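Local coordinates for computationally designed four-helix bundle protein (Synthetic construct, PDB 3U3B) that is of unknown function, being a hyperthermostable synthetic four-helix bundle whose hydrophobic core was completely redesigned by flexible-backbone computation, at residues A[23-28]-A[39-44]. Sequence-based numbering, arbitrary orientation.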
ATOM      1  N   ASN A  23      -3.784  -3.619  -5.023  1.00 23.19           N
ATOM      2  CA  ASN A  23      -3.462  -4.026  -6.371  1.00 24.51           C
ATOM      3  C   ASN A  23      -4.697  -4.128  -7.260  1.00 26.43           C
ATOM      4  O   ASN A  23      -4.656  -3.769  -8.451  1.00 27.52           O
ATOM      5  CB  ASN A  23      -2.705  -5.333  -6.365  1.00 28.75           C
ATOM      6  CG  ASN A  23      -1.239  -5.114  -6.184  1.00 32.24           C
ATOM      7  OD1 ASN A  23      -0.692  -4.154  -6.713  1.00 35.82           O
ATOM      8  ND2 ASN A  23      -0.586  -5.976  -5.417  1.00 34.65           N
ATOM      9  N   ASP A  24      -5.785  -4.618  -6.683  1.00 27.58           N
ATOM     10  CA  ASP A  24      -7.061  -4.727  -7.399  1.00 32.08           C
ATOM     11  C   ASP A  24      -7.591  -3.329  -7.747  1.00 31.16           C
ATOM     12  O   ASP A  24      -8.076  -3.108  -8.852  1.00 33.46           O
ATOM     13  CB  ASP A  24      -8.071  -5.526  -6.568  1.00 39.66           C
ATOM     14  CG  ASP A  24      -7.781  -7.047  -6.557  1.00 48.11           C
ATOM     15  OD1 ASP A  24      -7.196  -7.602  -7.516  1.00 48.32           O
ATOM     16  OD2 ASP A  24      -8.118  -7.701  -5.555  1.00 56.55           O
ATOM     17  N   ASP A  25      -7.450  -2.367  -6.833  1.00 29.20           N
ATOM     18  CA  ASP A  25      -7.867  -0.982  -7.134  1.00 30.13           C
ATOM     19  C   ASP A  25      -6.932  -0.275  -8.123  1.00 27.86           C
ATOM     20  O   ASP A  25      -7.390   0.518  -8.955  1.00 28.99           O
ATOM     21  CB  ASP A  25      -8.013  -0.153  -5.853  1.00 32.87           C
ATOM     22  CG  ASP A  25      -9.285  -0.488  -5.087  1.00 41.87           C
ATOM     23  OD1 ASP A  25     -10.182  -1.172  -5.648  1.00 44.42           O
ATOM     24  OD2 ASP A  25      -9.397  -0.043  -3.922  1.00 48.25           O
ATOM     25  N   ILE A  26      -5.644  -0.589  -8.075  1.00 24.91           N
ATOM     26  CA  ILE A  26      -4.695  -0.018  -9.018  1.00 27.84           C
ATOM     27  C   ILE A  26      -5.006  -0.483 -10.447  1.00 29.32           C
ATOM     28  O   ILE A  26      -4.863   0.280 -11.407  1.00 29.89           O
ATOM     29  CB  ILE A  26      -3.270  -0.389  -8.668  1.00 30.95           C
ATOM     30  CG1 ILE A  26      -2.764   0.473  -7.513  1.00 32.99           C
ATOM     31  CG2 ILE A  26      -2.381  -0.201  -9.865  1.00 33.24           C
ATOM     32  CD1 ILE A  26      -1.350   0.129  -7.120  1.00 39.07           C
ATOM     33  N   LYS A  27      -5.451  -1.724 -10.590  1.00 32.54           N
ATOM     34  CA  LYS A  27      -5.805  -2.219 -11.910  1.00 34.84           C
ATOM     35  C   LYS A  27      -6.929  -1.385 -12.485  1.00 34.31           C
ATOM     36  O   LYS A  27      -6.933  -1.047 -13.689  1.00 34.72           O
ATOM     37  CB  LYS A  27      -6.224  -3.679 -11.838  1.00 42.35           C
ATOM     38  CG  LYS A  27      -5.069  -4.594 -11.569  1.00 46.96           C
ATOM     39  CD  LYS A  27      -5.474  -6.070 -11.603  1.00 58.74           C
ATOM     40  CE  LYS A  27      -4.263  -6.992 -11.331  1.00 62.57           C
ATOM     41  NZ  LYS A  27      -3.808  -7.035  -9.889  1.00 59.99           N
ATOM     42  N   GLU A  28      -7.895  -1.052 -11.633  1.00 31.40           N
ATOM     43  CA  GLU A  28      -9.056  -0.262 -12.088  1.00 35.71           C
ATOM     44  C   GLU A  28      -8.666   1.180 -12.395  1.00 34.11           C
ATOM     45  O   GLU A  28      -9.153   1.753 -13.377  1.00 35.37           O
ATOM     46  CB  GLU A  28     -10.194  -0.240 -11.049  1.00 41.97           C
ATOM     47  CG  GLU A  28     -10.952  -1.567 -10.828  1.00 49.78           C
ATOM     48  CD  GLU A  28     -11.084  -2.422 -12.097  1.00 50.44           C
ATOM     49  OE1 GLU A  28     -11.509  -1.882 -13.146  1.00 51.58           O
ATOM     50  OE2 GLU A  28     -10.758  -3.638 -12.043  1.00 50.37           O
ATOM     51  N   TRP A  39      -8.199   6.443  -6.065  1.00 20.76           N
ATOM     52  CA  TRP A  39      -7.058   6.978  -5.342  1.00 20.89           C
ATOM     53  C   TRP A  39      -7.366   7.196  -3.864  1.00 20.13           C
ATOM     54  O   TRP A  39      -6.536   6.897  -2.992  1.00 20.07           O
ATOM     55  CB  TRP A  39      -6.561   8.239  -5.975  1.00 23.22           C
ATOM     56  CG  TRP A  39      -5.862   8.002  -7.280  1.00 26.64           C
ATOM     57  CD1 TRP A  39      -6.208   8.522  -8.496  1.00 29.43           C
ATOM     58  CD2 TRP A  39      -4.710   7.177  -7.507  1.00 26.71           C
ATOM     59  NE1 TRP A  39      -5.336   8.076  -9.469  1.00 30.13           N
ATOM     60  CE2 TRP A  39      -4.410   7.249  -8.889  1.00 30.32           C
ATOM     61  CE3 TRP A  39      -3.898   6.389  -6.682  1.00 27.84           C
ATOM     62  CZ2 TRP A  39      -3.340   6.568  -9.460  1.00 33.62           C
ATOM     63  CZ3 TRP A  39      -2.825   5.705  -7.262  1.00 30.87           C
ATOM     64  CH2 TRP A  39      -2.564   5.801  -8.637  1.00 34.09           C
ATOM     65  N   ASN A  40      -8.555   7.677  -3.569  1.00 20.31           N
ATOM     66  CA  ASN A  40      -8.974   7.803  -2.175  1.00 21.76           C
ATOM     67  C   ASN A  40      -9.035   6.481  -1.440  1.00 20.69           C
ATOM     68  O   ASN A  40      -8.549   6.373  -0.292  1.00 20.32           O
ATOM     69  CB  ASN A  40     -10.307   8.554  -2.074  1.00 25.23           C
ATOM     70  CG  ASN A  40     -10.119  10.047  -2.038  1.00 27.92           C
ATOM     71  OD1 ASN A  40      -9.609  10.584  -1.053  1.00 29.88           O
ATOM     72  ND2 ASN A  40     -10.557  10.748  -3.106  1.00 30.00           N
ATOM     73  N   LYS A  41      -9.633   5.460  -2.052  1.00 21.13           N
ATOM     74  CA  LYS A  41      -9.711   4.132  -1.419  1.00 21.83           C
ATOM     75  C   LYS A  41      -8.313   3.570  -1.179  1.00 18.84           C
ATOM     76  O   LYS A  41      -8.031   2.968  -0.127  1.00 20.09           O
ATOM     77  CB  LYS A  41     -10.483   3.143  -2.308  1.00 26.55           C
ATOM     78  CG  LYS A  41     -12.009   3.302  -2.176  1.00 38.01           C
ATOM     79  CD  LYS A  41     -12.799   2.650  -3.330  1.00 48.71           C
ATOM     80  CE  LYS A  41     -14.254   3.151  -3.390  1.00 60.03           C
ATOM     81  NZ  LYS A  41     -14.947   3.114  -2.062  1.00 66.93           N
ATOM     82  N   ILE A  42      -7.460   3.737  -2.175  1.00 19.91           N
ATOM     83  CA  ILE A  42      -6.083   3.311  -2.085  1.00 19.59           C
ATOM     84  C   ILE A  42      -5.338   4.003  -0.953  1.00 20.41           C
ATOM     85  O   ILE A  42      -4.631   3.342  -0.180  1.00 19.62           O
ATOM     86  CB  ILE A  42      -5.351   3.531  -3.440  1.00 21.57           C
ATOM     87  CG1 ILE A  42      -5.819   2.501  -4.469  1.00 21.59           C
ATOM     88  CG2 ILE A  42      -3.826   3.460  -3.289  1.00 21.66           C
ATOM     89  CD1 ILE A  42      -5.440   2.898  -5.893  1.00 22.18           C
ATOM     90  N   TYR A  43      -5.505   5.313  -0.828  1.00 20.48           N
ATOM     91  CA  TYR A  43      -4.839   6.037   0.237  1.00 21.55           C
ATOM     92  C   TYR A  43      -5.264   5.457   1.568  1.00 23.09           C
ATOM     93  O   TYR A  43      -4.413   5.207   2.428  1.00 24.96           O
ATOM     94  CB  TYR A  43      -5.176   7.522   0.220  1.00 22.93           C
ATOM     95  CG  TYR A  43      -4.383   8.282   1.246  1.00 24.25           C
ATOM     96  CD1 TYR A  43      -3.159   8.843   0.924  1.00 25.56           C
ATOM     97  CD2 TYR A  43      -4.819   8.361   2.571  1.00 28.60           C
ATOM     98  CE1 TYR A  43      -2.414   9.502   1.859  1.00 30.45           C
ATOM     99  CE2 TYR A  43      -4.067   9.035   3.526  1.00 33.46           C
ATOM    100  CZ  TYR A  43      -2.866   9.588   3.156  1.00 38.12           C
ATOM    101  OH  TYR A  43      -2.118  10.250   4.077  1.00 43.71           O
ATOM    102  N   ARG A  44      -6.575   5.252   1.752  1.00 22.32           N
ATOM    103  CA  ARG A  44      -7.082   4.756   3.050  1.00 20.63           C
ATOM    104  C   ARG A  44      -6.654   3.301   3.368  1.00 20.39           C
ATOM    105  O   ARG A  44      -6.439   2.962   4.540  1.00 21.40           O
ATOM    106  CB  ARG A  44      -8.597   4.971   3.210  1.00 19.88           C
ATOM    107  CG  ARG A  44      -8.984   6.456   3.422  1.00 20.21           C
ATOM    108  CD  ARG A  44     -10.484   6.693   3.638  1.00 23.08           C
ATOM    109  NE  ARG A  44     -11.262   6.299   2.453  1.00 23.98           N
ATOM    110  CZ  ARG A  44     -11.758   7.117   1.534  1.00 26.09           C
ATOM    111  NH1 ARG A  44     -11.630   8.432   1.626  1.00 28.93           N
ATOM    112  NH2 ARG A  44     -12.427   6.605   0.522  1.00 26.27           N
TER
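The methylene of D25 rests against the CG1 branch of I42, with CB of D25 3.7 Å from CG1 of I42, and the methyl CD1 of I42 touches both this methylene and CG1 of I26. CD1 of I42 approaches CG1 of I26 at 4.0 Å, the two isoleucine side chains crossing at about a right angle. In I42 the CG1 branch stands anti to the carbonyl carbon (chi1 -73°) and continues extended to CD1 (chi2 164°), a shape that carries the terminal methyl across to helix 3-30. I26 has much the same torsions but reaches I42 with the flank of its CG1 branch, while its side chain also packs on V90 and K91 of helix 84-102.

Helices 3-30 and 36-56 are neighbours in the up-down bundle, joined by a short connection. The axes of segments 23-28 and 39-44 run antiparallel at 161° and approach to 9.7 Å, and D25 and I42 lie closest in the backbone, their CA atoms 6.9 Å apart.

Toward K41 the contact is van der Waals, with no hydrogen bond across the segments. The D25 side chain crosses that of K41 at about a right angle, OD2 of D25 lying 3.7 Å from CB of K41. The rest of the lysine leads away from D25, and NZ of K41 ends 6.7 Å from OD2 of D25, a separation at which the opposite charges probably attract only weakly. Y38 and L45, one turn to either side of the K41-I42 pair on helix 36-56, also touch D25, whereas I42 also packs on V22 of helix 3-30.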